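Local coordinates for geranyltranstransferase (PDB 1RTR), which makes farnesyl pyrophosphate, the fifteen-carbon isoprenoid precursor, most probably by condensing geranyl pyrophosphate with isopentenyl pyrophosphate, at residues D27-E32 with K101-W106; D218-C223 with D252-K257; I135-R140 with L182-M187; E204-H209 with D267-I272. All coordinates share one frame; numbering follows the deposited sequence.

Interaction 1 (D27-E32 with K101-W106); sequences DTQLEE and KVYGEW
Y103 reaches across to the beginning of helix 30-38 and gives up more surface there than Q29 and E32 together. Both partners lie along one edge of its ring, close to the ring plane. The phenol OH donates to E32 OE1 over 3.1 Å, striking that oxygen from 52° above the carboxylate plane. Further along the same edge, Q29 OE1 sits 3.7 Å from Y103 CD2. The carboxylate and the ring are turned 82° apart, and the Q29 amide is also steeply inclined to the ring. E32 gets there with CG lodged between the backbone N and the carbonyl carbon (chi1 49°) and a bend at chi2, which brings the acid back to the tyrosine although its CB does not point that way. V102 CG1 lies against one face of the Y103 ring, 3.7 Å above its plane. A water accepts from Q29 NE2 at 3.2 Å and makes a weak bond to V102 O, a second bridge between the segments. L30 and W106 both pack on M155 of the second subunit, so the dimer interface runs close beside this surface contact. G104, with positive phi, sits at the junction of helix 99-103 and helix 105-124 and serves as N-cap of the second; Y103, just before it, meets the start of helix 30-38 in the all-alpha isoprenoid synthase fold.

Interaction 2 (D218-C223 with D252-K257); sequences DDLLDC and DGAEDK
L220 points its forked end at A254 and E255, and both methyls are used. CD2 lies 3.9 Å from the CB of A254, while CD1 and CD2 both rest against E255 CG, each at 3.8 Å. The leucine and the glutamate cross at about a right angle, the methyl fork meeting the aliphatic part of an extended chain side-on. L220 has CG anti to its carbonyl carbon (chi1 -80°), a setting that sends the branch point straight over to the other helix, where CG itself comes within 4.0 Å of A254 CB. Small A254 lets the backbones close in at this level, with the CA atoms of L220 and A254 7.1 Å apart. E255 has its CG anti to the carbonyl carbon too, and its chain runs on past the leucine so that OE2 can hydrogen-bond to the OH of Y224, one turn along from L220. The hydrocarbon of E255 is thus the packing surface and its carboxylate is held by the opposite helix. D219 OD1 takes a hydrogen bond from Y245 N at the start of helix 245-270. D218 to D222 read DDLLD, the second aspartate-rich DDxxD motif of polyprenyl synthases. In relatives its carboxylates bind magnesium ions that in turn hold the substrate diphosphate, and the same is probable here; L220, in the middle of the motif, packs its helix onto helix 245-270, with D219 beside it.

Interaction 3 (I135-R140 with L182-M187); sequences IKVLQR and LTFAVM
F184 turns one edge of its ring to V137 and R140 of the neighbouring helix. Its CZ meets V137 CG1 at 3.5 Å, the two side chains crossing at about a right angle, and CE2 comes to 3.3 Å from V137 O, which lies near the ring plane. Round the same edge, R140 CG is 3.8 Å from F184 CD2. The arginine then passes on to M187: the CB of M187 sits over one face of the guanidinium, 3.4 Å from R140 NH2 and displaced toward the rim, while the methionine's sulfur end bends away. R140 starts with CG anti to the backbone N (chi1 -165°) and turns at chi3, which carries the charged group along helix 179-193 to a salt bridge from NH1 to D191, one turn beyond M187. That bridge is consistent with the flat group staying against the methionine. The two short helical segments run antiparallel, their axes 171° apart in direction and 10.5 Å apart at closest approach. Helix 65-83 covers the apolar side, touching V137 and F184 through S67 and L71. Behind helix 131-145 stand helix 105-124 and S124 of the second subunit, against L138; behind helix 179-193 come helix 45-56 and helix 197-227.

Interaction 4 (E204-H209 with D267-I272); sequences ESYSYH and DELTQI
Helix 197-227 and helix 245-270 form an antiparallel helical pair, and this contact closes it near the C-terminal end of the latter. The Y206 ring offers one face to L269: its CD2 methyl stands 4.0 Å from the ring centroid, 27° off the normal, a CH-pi contact, and the CD1 methyl approaches Y206 CE2 at 3.7 Å. Y206 places its ring there with CG anti to the backbone N (chi1 160°). One residue back on each helix, E268 CG rests 3.6 Å from S205 CB, and a bend at chi2 lays the glutamate's carboxylate beside the serine. The backbones are very close here, with 5.6 Å between the CA atoms of Y206 and E268, so even their CB atoms meet, at 4.1 Å. In this all-helical fold, helix 279-289 packs over Y206 and L269: I284 and V285 touch Y206, L281 and L282 touch L269, and the OH of Y206, a buried residue, hydrogen-bonds to L281 O. On the far side of helix 197-227, S207 OG donates to E204 O at 2.8 Å, in the carbonyl plane and on a lone pair, an oxygen that also accepts from Y208 N. S207 OG also hydrogen-bonds to T183 OG1 of helix 179-193.

Overall arrangement
Interactions 2 and 4 fasten the same two helices, 197-227 and 245-270, at points whose centres are 22 Å apart. Interaction 3 abuts interaction 4, centres 16 Å apart, where T183 OG1 probably hydrogen-bonds to S207 OG and M187 packs on E204; helix 179-193 thus ties the pair to helix 131-145 and the dimer side. Interaction 1 stands apart, its centre 42 Å from that of interaction 4 across the chain's centre, but like interaction 3 it touches the second subunit. Its E105 meets P85, within the first aspartate-rich motif, DDLPAMD; interaction 2 includes the second. In this family the two motifs face each other across the substrate cavity.

Interaction 1 (D27-E32 with K101-W106)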
loop_
_atom_site.group_PDB
_atom_site.type_symbol
_atom_site.label_atom_id
_atom_site.label_comp_id
_atom_site.label_asym_id
_atom_site.label_seq_id
_atom_site.Cartn_x
_atom_site.Cartn_y
_atom_site.Cartn_z
ATOM N N ASP A 27 13.848 -11.333 -13.459
ATOM C CA ASP A 27 13.529 -11.438 -14.894
ATOM C C ASP A 27 12.013 -11.495 -15.207
ATOM O O ASP A 27 11.514 -12.456 -15.811
ATOM C CB ASP A 27 14.298 -12.600 -15.561
ATOM C CG ASP A 27 14.402 -12.443 -17.081
ATOM O OD1 ASP A 27 14.115 -13.419 -17.815
ATOM O OD2 ASP A 27 14.758 -11.373 -17.631
ATOM N N THR A 28 11.290 -10.462 -14.769
ATOM C CA THR A 28 9.896 -10.254 -15.170
ATOM C C THR A 28 9.705 -8.830 -15.678
ATOM O O THR A 28 10.582 -7.972 -15.528
ATOM C CB THR A 28 8.890 -10.535 -14.017
ATOM O OG1 THR A 28 9.178 -9.686 -12.898
ATOM C CG2 THR A 28 9.050 -11.939 -13.459
ATOM N N GLN A 29 8.541 -8.585 -16.270
ATOM C CA GLN A 29 8.209 -7.271 -16.797
ATOM C C GLN A 29 7.688 -6.304 -15.734
ATOM O O GLN A 29 7.419 -5.139 -16.042
ATOM C CB GLN A 29 7.167 -7.396 -17.901
ATOM C CG GLN A 29 7.464 -8.421 -18.965
ATOM C CD GLN A 29 6.376 -8.449 -20.005
ATOM O OE1 GLN A 29 5.198 -8.646 -19.676
ATOM N NE2 GLN A 29 6.748 -8.219 -21.258
ATOM N N LEU A 30 7.551 -6.786 -14.495
ATOM C CA LEU A 30 6.961 -6.009 -13.401
ATOM C C LEU A 30 7.486 -4.585 -13.349
ATOM O O LEU A 30 6.707 -3.632 -13.340
ATOM C CB LEU A 30 7.163 -6.700 -12.049
ATOM C CG LEU A 30 6.515 -6.086 -10.796
ATOM C CD1 LEU A 30 4.998 -5.973 -10.918
ATOM C CD2 LEU A 30 6.871 -6.891 -9.582
ATOM N N GLU A 31 8.800 -4.433 -13.344
ATOM C CA GLU A 31 9.360 -3.097 -13.229
ATOM C C GLU A 31 9.309 -2.264 -14.528
ATOM O O GLU A 31 9.283 -1.036 -14.460
ATOM C CB GLU A 31 10.746 -3.096 -12.565
ATOM C CG GLU A 31 11.488 -4.417 -12.574
ATOM C CD GLU A 31 11.001 -5.417 -11.545
ATOM O OE1 GLU A 31 11.093 -5.153 -10.334
ATOM O OE2 GLU A 31 10.548 -6.498 -11.959
ATOM N N GLU A 32 9.266 -2.900 -15.700
ATOM C CA GLU A 32 9.041 -2.105 -16.914
ATOM C C GLU A 32 7.570 -1.690 -17.029
ATOM O O GLU A 32 7.263 -0.637 -17.587
ATOM C CB GLU A 32 9.619 -2.736 -18.208
ATOM C CG GLU A 32 9.291 -4.199 -18.470
ATOM C CD GLU A 32 9.135 -4.546 -19.958
ATOM O OE1 GLU A 32 8.849 -3.634 -20.792
ATOM O OE2 GLU A 32 9.277 -5.755 -20.295
ATOM N N LYS A 101 -3.367 -2.877 -21.313
ATOM C CA LYS A 101 -3.444 -3.110 -22.750
ATOM C C LYS A 101 -2.089 -3.542 -23.312
ATOM O O LYS A 101 -2.028 -4.218 -24.334
ATOM C CB LYS A 101 -3.975 -1.870 -23.477
ATOM C CG LYS A 101 -5.497 -1.819 -23.583
ATOM C CD LYS A 101 -6.009 -2.676 -24.738
ATOM C CE LYS A 101 -7.063 -3.683 -24.273
ATOM N NZ LYS A 101 -7.507 -4.570 -25.396
ATOM N N VAL A 102 -1.014 -3.167 -22.623
ATOM C CA VAL A 102 0.351 -3.502 -23.035
ATOM C C VAL A 102 0.925 -4.732 -22.309
ATOM O O VAL A 102 1.846 -5.381 -22.827
ATOM C CB VAL A 102 1.302 -2.292 -22.831
ATOM C CG1 VAL A 102 2.726 -2.644 -23.202
ATOM C CG2 VAL A 102 0.830 -1.093 -23.644
ATOM N N TYR A 103 0.397 -5.053 -21.124
ATOM C CA TYR A 103 1.024 -6.065 -20.265
ATOM C C TYR A 103 0.078 -7.145 -19.778
ATOM O O TYR A 103 0.516 -8.143 -19.201
ATOM C CB TYR A 103 1.687 -5.414 -19.051
ATOM C CG TYR A 103 2.866 -4.536 -19.383
ATOM C CD1 TYR A 103 2.758 -3.149 -19.338
ATOM C CD2 TYR A 103 4.092 -5.092 -19.740
ATOM C CE1 TYR A 103 3.847 -2.334 -19.647
ATOM C CE2 TYR A 103 5.182 -4.290 -20.050
ATOM C CZ TYR A 103 5.051 -2.915 -20.005
ATOM O OH TYR A 103 6.133 -2.131 -20.308
ATOM N N GLY A 104 -1.213 -6.945 -20.001
ATOM C CA GLY A 104 -2.221 -7.850 -19.490
ATOM C C GLY A 104 -2.740 -7.366 -18.155
ATOM O O GLY A 104 -2.086 -6.582 -17.469
ATOM N N GLU A 105 -3.925 -7.840 -17.792
ATOM C CA GLU A 105 -4.555 -7.480 -16.533
ATOM C C GLU A 105 -3.749 -7.860 -15.290
ATOM O O GLU A 105 -3.630 -7.039 -14.373
ATOM C CB GLU A 105 -5.953 -8.069 -16.455
ATOM C CG GLU A 105 -7.006 -7.162 -17.060
ATOM C CD GLU A 105 -8.267 -7.904 -17.449
ATOM O OE1 GLU A 105 -8.864 -8.587 -16.586
ATOM O OE2 GLU A 105 -8.660 -7.802 -18.628
ATOM N N TRP A 106 -3.193 -9.078 -15.260
ATOM C CA TRP A 106 -2.480 -9.553 -14.066
ATOM C C TRP A 106 -1.196 -8.772 -13.789
ATOM O O TRP A 106 -0.905 -8.462 -12.626
ATOM C CB TRP A 106 -2.262 -11.092 -14.031
ATOM C CG TRP A 106 -1.403 -11.690 -15.133
ATOM C CD1 TRP A 106 -1.848 -12.254 -16.291
ATOM C CD2 TRP A 106 0.035 -11.798 -15.168
ATOM N NE1 TRP A 106 -0.789 -12.687 -17.054
ATOM C CE2 TRP A 106 0.381 -12.424 -16.390
ATOM C CE3 TRP A 106 1.070 -11.414 -14.301
ATOM C CZ2 TRP A 106 1.714 -12.679 -16.767
ATOM C CZ3 TRP A 106 2.399 -11.679 -14.673
ATOM C CH2 TRP A 106 2.704 -12.299 -15.897
HETATM O O HOH W 1 4.747 -7.165 -23.466
#

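Interaction 2 (D218-C223 with D252-K257)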
loop_
_atom_site.group_PDB
_atom_site.type_symbol
_atom_site.label_atom_id
_atom_site.label_comp_id
_atom_site.label_asym_id
_atom_site.label_seq_id
_atom_site.Cartn_x
_atom_site.Cartn_y
_atom_site.Cartn_z
ATOM N N ASP A 218 -12.927 21.207 -14.452
ATOM C CA ASP A 218 -12.993 20.142 -15.450
ATOM C C ASP A 218 -14.387 19.861 -15.988
ATOM O O ASP A 218 -14.547 19.629 -17.192
ATOM C CB ASP A 218 -12.409 18.861 -14.865
ATOM C CG ASP A 218 -11.048 18.555 -15.412
ATOM O OD1 ASP A 218 -10.954 17.580 -16.190
ATOM O OD2 ASP A 218 -10.029 19.240 -15.137
ATOM N N ASP A 219 -15.383 19.854 -15.096
ATOM C CA ASP A 219 -16.782 19.729 -15.509
ATOM C C ASP A 219 -17.182 20.899 -16.413
ATOM O O ASP A 219 -17.776 20.689 -17.465
ATOM C CB ASP A 219 -17.711 19.641 -14.297
ATOM C CG ASP A 219 -17.737 18.258 -13.683
ATOM O OD1 ASP A 219 -17.978 18.168 -12.463
ATOM O OD2 ASP A 219 -17.534 17.202 -14.332
ATOM N N LEU A 220 -16.825 22.118 -16.005
ATOM C CA LEU A 220 -17.075 23.313 -16.804
ATOM C C LEU A 220 -16.439 23.233 -18.190
ATOM O O LEU A 220 -17.125 23.436 -19.195
ATOM C CB LEU A 220 -16.636 24.587 -16.069
ATOM C CG LEU A 220 -17.618 25.099 -15.006
ATOM C CD1 LEU A 220 -16.952 26.050 -14.039
ATOM C CD2 LEU A 220 -18.853 25.726 -15.655
ATOM N N LEU A 221 -15.146 22.912 -18.247
ATOM C CA LEU A 221 -14.446 22.754 -19.527
ATOM C C LEU A 221 -15.076 21.710 -20.455
ATOM O O LEU A 221 -15.085 21.892 -21.669
ATOM C CB LEU A 221 -12.968 22.444 -19.299
ATOM C CG LEU A 221 -12.018 23.640 -19.188
ATOM C CD1 LEU A 221 -10.650 23.167 -18.733
ATOM C CD2 LEU A 221 -11.918 24.398 -20.508
ATOM N N ASP A 222 -15.611 20.627 -19.894
ATOM C CA ASP A 222 -16.329 19.625 -20.695
ATOM C C ASP A 222 -17.614 20.203 -21.285
ATOM O O ASP A 222 -18.019 19.844 -22.392
ATOM C CB ASP A 222 -16.664 18.376 -19.866
ATOM C CG ASP A 222 -15.464 17.452 -19.658
ATOM O OD1 ASP A 222 -14.547 17.409 -20.514
ATOM O OD2 ASP A 222 -15.364 16.716 -18.650
ATOM N N CYS A 223 -18.253 21.091 -20.526
ATOM C CA CYS A 223 -19.472 21.759 -20.969
ATOM C C CYS A 223 -19.162 22.906 -21.944
ATOM O O CYS A 223 -19.810 23.014 -22.986
ATOM C CB CYS A 223 -20.302 22.239 -19.768
ATOM S SG CYS A 223 -21.451 23.595 -20.121
ATOM N N ASP A 252 -24.052 28.018 -14.625
ATOM C CA ASP A 252 -23.756 29.183 -13.782
ATOM C C ASP A 252 -23.596 28.821 -12.326
ATOM O O ASP A 252 -22.839 29.474 -11.608
ATOM C CB ASP A 252 -24.807 30.283 -13.937
ATOM C CG ASP A 252 -24.859 30.828 -15.341
ATOM O OD1 ASP A 252 -23.800 31.264 -15.852
ATOM O OD2 ASP A 252 -25.912 30.836 -16.021
ATOM N N GLY A 253 -24.314 27.793 -11.893
ATOM C CA GLY A 253 -24.166 27.271 -10.547
ATOM C C GLY A 253 -22.767 26.725 -10.313
ATOM O O GLY A 253 -22.158 27.006 -9.279
ATOM N N ALA A 254 -22.266 25.965 -11.288
ATOM C CA ALA A 254 -20.905 25.437 -11.266
ATOM C C ALA A 254 -19.843 26.541 -11.217
ATOM O O ALA A 254 -18.965 26.526 -10.340
ATOM C CB ALA A 254 -20.673 24.513 -12.430
ATOM N N GLU A 255 -19.933 27.510 -12.125
ATOM C CA GLU A 255 -19.040 28.673 -12.087
ATOM C C GLU A 255 -19.070 29.385 -10.738
ATOM O O GLU A 255 -18.039 29.837 -10.242
ATOM C CB GLU A 255 -19.388 29.665 -13.193
ATOM C CG GLU A 255 -18.818 29.326 -14.563
ATOM C CD GLU A 255 -19.431 30.160 -15.682
ATOM O OE1 GLU A 255 -20.178 31.134 -15.395
ATOM O OE2 GLU A 255 -19.170 29.846 -16.867
ATOM N N ASP A 256 -20.257 29.494 -10.146
ATOM C CA ASP A 256 -20.397 30.126 -8.834
ATOM C C ASP A 256 -19.649 29.318 -7.782
ATOM O O ASP A 256 -18.986 29.885 -6.909
ATOM C CB ASP A 256 -21.871 30.256 -8.441
ATOM C CG ASP A 256 -22.525 31.518 -8.992
ATOM O OD1 ASP A 256 -22.031 32.071 -10.009
ATOM O OD2 ASP A 256 -23.561 32.021 -8.471
ATOM N N LYS A 257 -19.769 27.993 -7.889
ATOM C CA LYS A 257 -19.132 27.052 -6.979
ATOM C C LYS A 257 -17.615 27.171 -7.071
ATOM O O LYS A 257 -16.930 27.323 -6.049
ATOM C CB LYS A 257 -19.581 25.621 -7.296
ATOM C CG LYS A 257 -19.703 24.748 -6.078
ATOM C CD LYS A 257 -20.601 25.395 -5.045
ATOM C CE LYS A 257 -21.603 24.423 -4.473
ATOM N NZ LYS A 257 -22.432 25.163 -3.473
#

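Interaction 3 (I135-R140 with L182-M187)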
loop_
_atom_site.group_PDB
_atom_site.type_symbol
_atom_site.label_atom_id
_atom_site.label_comp_id
_atom_site.label_asym_id
_atom_site.label_seq_id
_atom_site.Cartn_x
_atom_site.Cartn_y
_atom_site.Cartn_z
ATOM N N ILE A 135 7.181 9.150 10.319
ATOM C CA ILE A 135 5.926 8.579 10.793
ATOM C C ILE A 135 4.741 9.480 10.431
ATOM O O ILE A 135 3.747 9.004 9.901
ATOM C CB ILE A 135 6.001 8.266 12.320
ATOM C CG1 ILE A 135 6.980 7.114 12.588
ATOM C CG2 ILE A 135 4.642 7.914 12.889
ATOM C CD1 ILE A 135 6.756 5.856 11.741
ATOM N N LYS A 136 4.878 10.784 10.665
ATOM C CA LYS A 136 3.812 11.741 10.385
ATOM C C LYS A 136 3.375 11.703 8.928
ATOM O O LYS A 136 2.168 11.628 8.641
ATOM C CB LYS A 136 4.241 13.148 10.762
ATOM C CG LYS A 136 4.254 13.391 12.241
ATOM C CD LYS A 136 4.430 14.868 12.506
ATOM C CE LYS A 136 5.102 15.113 13.841
ATOM N NZ LYS A 136 5.279 16.575 14.041
ATOM N N VAL A 137 4.356 11.739 8.017
ATOM C CA VAL A 137 4.098 11.645 6.588
ATOM C C VAL A 137 3.422 10.317 6.224
ATOM O O VAL A 137 2.414 10.302 5.505
ATOM C CB VAL A 137 5.392 11.851 5.760
ATOM C CG1 VAL A 137 5.108 11.731 4.267
ATOM C CG2 VAL A 137 5.979 13.210 6.038
ATOM N N LEU A 138 3.978 9.209 6.717
ATOM C CA LEU A 138 3.454 7.871 6.409
ATOM C C LEU A 138 2.020 7.714 6.900
ATOM O O LEU A 138 1.151 7.250 6.161
ATOM C CB LEU A 138 4.331 6.780 7.033
ATOM C CG LEU A 138 5.592 6.399 6.269
ATOM C CD1 LEU A 138 6.651 5.865 7.222
ATOM C CD2 LEU A 138 5.311 5.377 5.179
ATOM N N GLN A 139 1.788 8.113 8.149
ATOM C CA GLN A 139 0.461 8.092 8.744
ATOM C C GLN A 139 -0.516 8.852 7.876
ATOM O O GLN A 139 -1.592 8.349 7.555
ATOM C CB GLN A 139 0.488 8.711 10.139
ATOM C CG GLN A 139 -0.529 8.111 11.083
ATOM C CD GLN A 139 -0.392 8.642 12.497
ATOM O OE1 GLN A 139 -1.354 8.599 13.266
ATOM N NE2 GLN A 139 0.803 9.148 12.849
ATOM N N ARG A 140 -0.123 10.054 7.479
ATOM C CA ARG A 140 -0.971 10.901 6.664
ATOM C C ARG A 140 -1.213 10.322 5.275
ATOM O O ARG A 140 -2.340 10.354 4.768
ATOM C CB ARG A 140 -0.383 12.305 6.593
ATOM C CG ARG A 140 -1.338 13.352 6.080
ATOM C CD ARG A 140 -0.703 14.715 5.904
ATOM N NE ARG A 140 -0.353 15.326 7.186
ATOM C CZ ARG A 140 -1.220 15.939 7.983
ATOM N NH1 ARG A 140 -0.801 16.464 9.124
ATOM N NH2 ARG A 140 -2.503 16.033 7.626
ATOM N N LEU A 182 -4.219 15.768 -2.511
ATOM C CA LEU A 182 -3.873 17.187 -2.541
ATOM C C LEU A 182 -3.585 17.703 -1.136
ATOM O O LEU A 182 -2.573 18.370 -0.904
ATOM C CB LEU A 182 -4.941 18.032 -3.260
ATOM C CG LEU A 182 -4.922 17.835 -4.779
ATOM C CD1 LEU A 182 -6.065 18.553 -5.437
ATOM C CD2 LEU A 182 -3.609 18.279 -5.395
ATOM N N THR A 183 -4.456 17.366 -0.197
ATOM C CA THR A 183 -4.264 17.756 1.187
ATOM C C THR A 183 -3.033 17.087 1.786
ATOM O O THR A 183 -2.361 17.676 2.645
ATOM C CB THR A 183 -5.544 17.421 2.010
ATOM O OG1 THR A 183 -6.628 18.206 1.507
ATOM C CG2 THR A 183 -5.421 17.883 3.456
ATOM N N PHE A 184 -2.750 15.850 1.374
ATOM C CA PHE A 184 -1.508 15.215 1.789
ATOM C C PHE A 184 -0.305 16.045 1.328
ATOM O O PHE A 184 0.601 16.305 2.115
ATOM C CB PHE A 184 -1.373 13.778 1.250
ATOM C CG PHE A 184 -0.007 13.197 1.476
ATOM C CD1 PHE A 184 0.946 13.227 0.467
ATOM C CD2 PHE A 184 0.342 12.701 2.727
ATOM C CE1 PHE A 184 2.226 12.746 0.693
ATOM C CE2 PHE A 184 1.610 12.223 2.967
ATOM C CZ PHE A 184 2.559 12.239 1.940
ATOM N N ALA A 185 -0.309 16.457 0.061
ATOM C CA ALA A 185 0.790 17.247 -0.502
ATOM C C ALA A 185 1.117 18.456 0.351
ATOM O O ALA A 185 2.274 18.622 0.760
ATOM C CB ALA A 185 0.510 17.663 -1.955
ATOM N N VAL A 186 0.125 19.289 0.672
ATOM C CA VAL A 186 0.467 20.502 1.419
ATOM C C VAL A 186 0.740 20.248 2.894
ATOM O O VAL A 186 1.620 20.914 3.459
ATOM C CB VAL A 186 -0.461 21.763 1.132
ATOM C CG1 VAL A 186 -1.405 21.529 -0.035
ATOM C CG2 VAL A 186 -1.177 22.297 2.404
ATOM N N MET A 187 0.036 19.278 3.502
ATOM C CA MET A 187 0.165 19.014 4.940
ATOM C C MET A 187 1.398 18.183 5.286
ATOM O O MET A 187 2.009 18.378 6.349
ATOM C CB MET A 187 -1.100 18.353 5.523
ATOM C CG MET A 187 -2.380 19.198 5.464
ATOM S SD MET A 187 -2.216 20.925 6.071
ATOM C CE MET A 187 -2.137 20.583 7.848
#

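Interaction 4 (E204-H209 with D267-I272)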
loop_
_atom_site.group_PDB
_atom_site.type_symbol
_atom_site.label_atom_id
_atom_site.label_comp_id
_atom_site.label_asym_id
_atom_site.label_seq_id
_atom_site.Cartn_x
_atom_site.Cartn_y
_atom_site.Cartn_z
ATOM N N GLU A 204 -4.469 23.724 5.580
ATOM C CA GLU A 204 -5.523 22.718 5.473
ATOM C C GLU A 204 -6.743 23.186 4.677
ATOM O O GLU A 204 -7.031 22.612 3.617
ATOM C CB GLU A 204 -5.947 22.238 6.857
ATOM C CG GLU A 204 -5.421 20.873 7.224
ATOM C CD GLU A 204 -6.522 19.847 7.390
ATOM O OE1 GLU A 204 -7.257 19.612 6.383
ATOM O OE2 GLU A 204 -6.641 19.282 8.527
ATOM N N SER A 205 -7.444 24.218 5.161
ATOM C CA SER A 205 -8.565 24.777 4.393
ATOM C C SER A 205 -8.133 25.134 2.998
ATOM O O SER A 205 -8.839 24.830 2.026
ATOM C CB SER A 205 -9.179 26.022 5.033
ATOM O OG SER A 205 -9.323 25.867 6.420
ATOM N N TYR A 206 -6.974 25.773 2.885
ATOM C CA TYR A 206 -6.486 26.120 1.564
ATOM C C TYR A 206 -6.504 24.881 0.690
ATOM O O TYR A 206 -7.042 24.920 -0.418
ATOM C CB TYR A 206 -5.088 26.747 1.617
ATOM C CG TYR A 206 -4.346 26.674 0.289
ATOM C CD1 TYR A 206 -3.453 25.632 0.019
ATOM C CD2 TYR A 206 -4.559 27.627 -0.701
ATOM C CE1 TYR A 206 -2.773 25.563 -1.204
ATOM C CE2 TYR A 206 -3.893 27.563 -1.923
ATOM C CZ TYR A 206 -2.997 26.539 -2.163
ATOM O OH TYR A 206 -2.348 26.479 -3.366
ATOM N N SER A 207 -5.943 23.774 1.187
ATOM C CA SER A 207 -5.812 22.555 0.373
ATOM C C SER A 207 -7.155 21.937 0.024
ATOM O O SER A 207 -7.357 21.466 -1.102
ATOM C CB SER A 207 -4.907 21.524 1.052
ATOM O OG SER A 207 -5.605 20.825 2.067
ATOM N N TYR A 208 -8.074 21.951 0.989
ATOM C CA TYR A 208 -9.436 21.483 0.742
ATOM C C TYR A 208 -10.114 22.250 -0.393
ATOM O O TYR A 208 -10.634 21.639 -1.335
ATOM C CB TYR A 208 -10.295 21.555 2.009
ATOM C CG TYR A 208 -11.762 21.380 1.703
ATOM C CD1 TYR A 208 -12.612 22.491 1.606
ATOM C CD2 TYR A 208 -12.301 20.109 1.486
ATOM C CE1 TYR A 208 -13.963 22.339 1.320
ATOM C CE2 TYR A 208 -13.657 19.944 1.187
ATOM C CZ TYR A 208 -14.481 21.065 1.108
ATOM O OH TYR A 208 -15.817 20.922 0.819
ATOM N N HIS A 209 -10.098 23.581 -0.316
ATOM C CA HIS A 209 -10.746 24.408 -1.349
ATOM C C HIS A 209 -10.057 24.271 -2.687
ATOM O O HIS A 209 -10.720 24.147 -3.730
ATOM C CB HIS A 209 -10.836 25.877 -0.919
ATOM C CG HIS A 209 -11.759 26.096 0.234
ATOM N ND1 HIS A 209 -13.113 25.846 0.155
ATOM C CD2 HIS A 209 -11.520 26.493 1.504
ATOM C CE1 HIS A 209 -13.671 26.096 1.328
ATOM N NE2 HIS A 209 -12.727 26.491 2.165
ATOM N N ASP A 267 -8.534 33.504 0.082
ATOM C CA ASP A 267 -8.780 34.053 1.410
ATOM C C ASP A 267 -7.793 33.438 2.377
ATOM O O ASP A 267 -7.072 34.148 3.054
ATOM C CB ASP A 267 -10.220 33.766 1.856
ATOM C CG ASP A 267 -10.696 34.695 2.959
ATOM O OD1 ASP A 267 -11.801 34.472 3.502
ATOM O OD2 ASP A 267 -10.041 35.680 3.343
ATOM N N GLU A 268 -7.737 32.108 2.396
ATOM C CA GLU A 268 -6.938 31.349 3.371
ATOM C C GLU A 268 -5.436 31.660 3.342
ATOM O O GLU A 268 -4.790 31.759 4.387
ATOM C CB GLU A 268 -7.193 29.843 3.215
ATOM C CG GLU A 268 -8.450 29.354 3.922
ATOM C CD GLU A 268 -8.437 29.599 5.426
ATOM O OE1 GLU A 268 -9.497 29.401 6.082
ATOM O OE2 GLU A 268 -7.364 29.987 5.956
ATOM N N LEU A 269 -4.902 31.826 2.137
ATOM C CA LEU A 269 -3.536 32.286 1.954
ATOM C C LEU A 269 -3.262 33.640 2.612
ATOM O O LEU A 269 -2.237 33.788 3.286
ATOM C CB LEU A 269 -3.167 32.307 0.471
ATOM C CG LEU A 269 -3.127 30.933 -0.207
ATOM C CD1 LEU A 269 -2.790 31.070 -1.673
ATOM C CD2 LEU A 269 -2.158 29.969 0.485
ATOM N N THR A 270 -4.170 34.613 2.455
ATOM C CA THR A 270 -3.979 35.938 3.074
ATOM C C THR A 270 -3.980 35.902 4.601
ATOM O O THR A 270 -3.614 36.883 5.249
ATOM C CB THR A 270 -5.007 37.014 2.575
ATOM O OG1 THR A 270 -6.265 36.838 3.245
ATOM C CG2 THR A 270 -5.332 36.875 1.081
ATOM N N GLN A 271 -4.389 34.782 5.185
ATOM C CA GLN A 271 -4.349 34.654 6.640
ATOM C C GLN A 271 -3.074 33.984 7.153
ATOM O O GLN A 271 -2.854 33.901 8.368
ATOM C CB GLN A 271 -5.606 33.939 7.157
ATOM C CG GLN A 271 -6.698 34.877 7.678
ATOM C CD GLN A 271 -6.927 36.086 6.772
ATOM O OE1 GLN A 271 -7.403 35.940 5.640
ATOM N NE2 GLN A 271 -6.578 37.277 7.262
ATOM N N ILE A 272 -2.233 33.507 6.235
ATOM C CA ILE A 272 -0.960 32.904 6.625
ATOM C C ILE A 272 0.006 34.017 7.038
ATOM O O ILE A 272 0.126 35.026 6.334
ATOM C CB ILE A 272 -0.393 32.015 5.494
ATOM C CG1 ILE A 272 -1.051 30.632 5.542
ATOM C CG2 ILE A 272 1.123 31.868 5.617
ATOM C CD1 ILE A 272 -1.127 29.928 4.212
#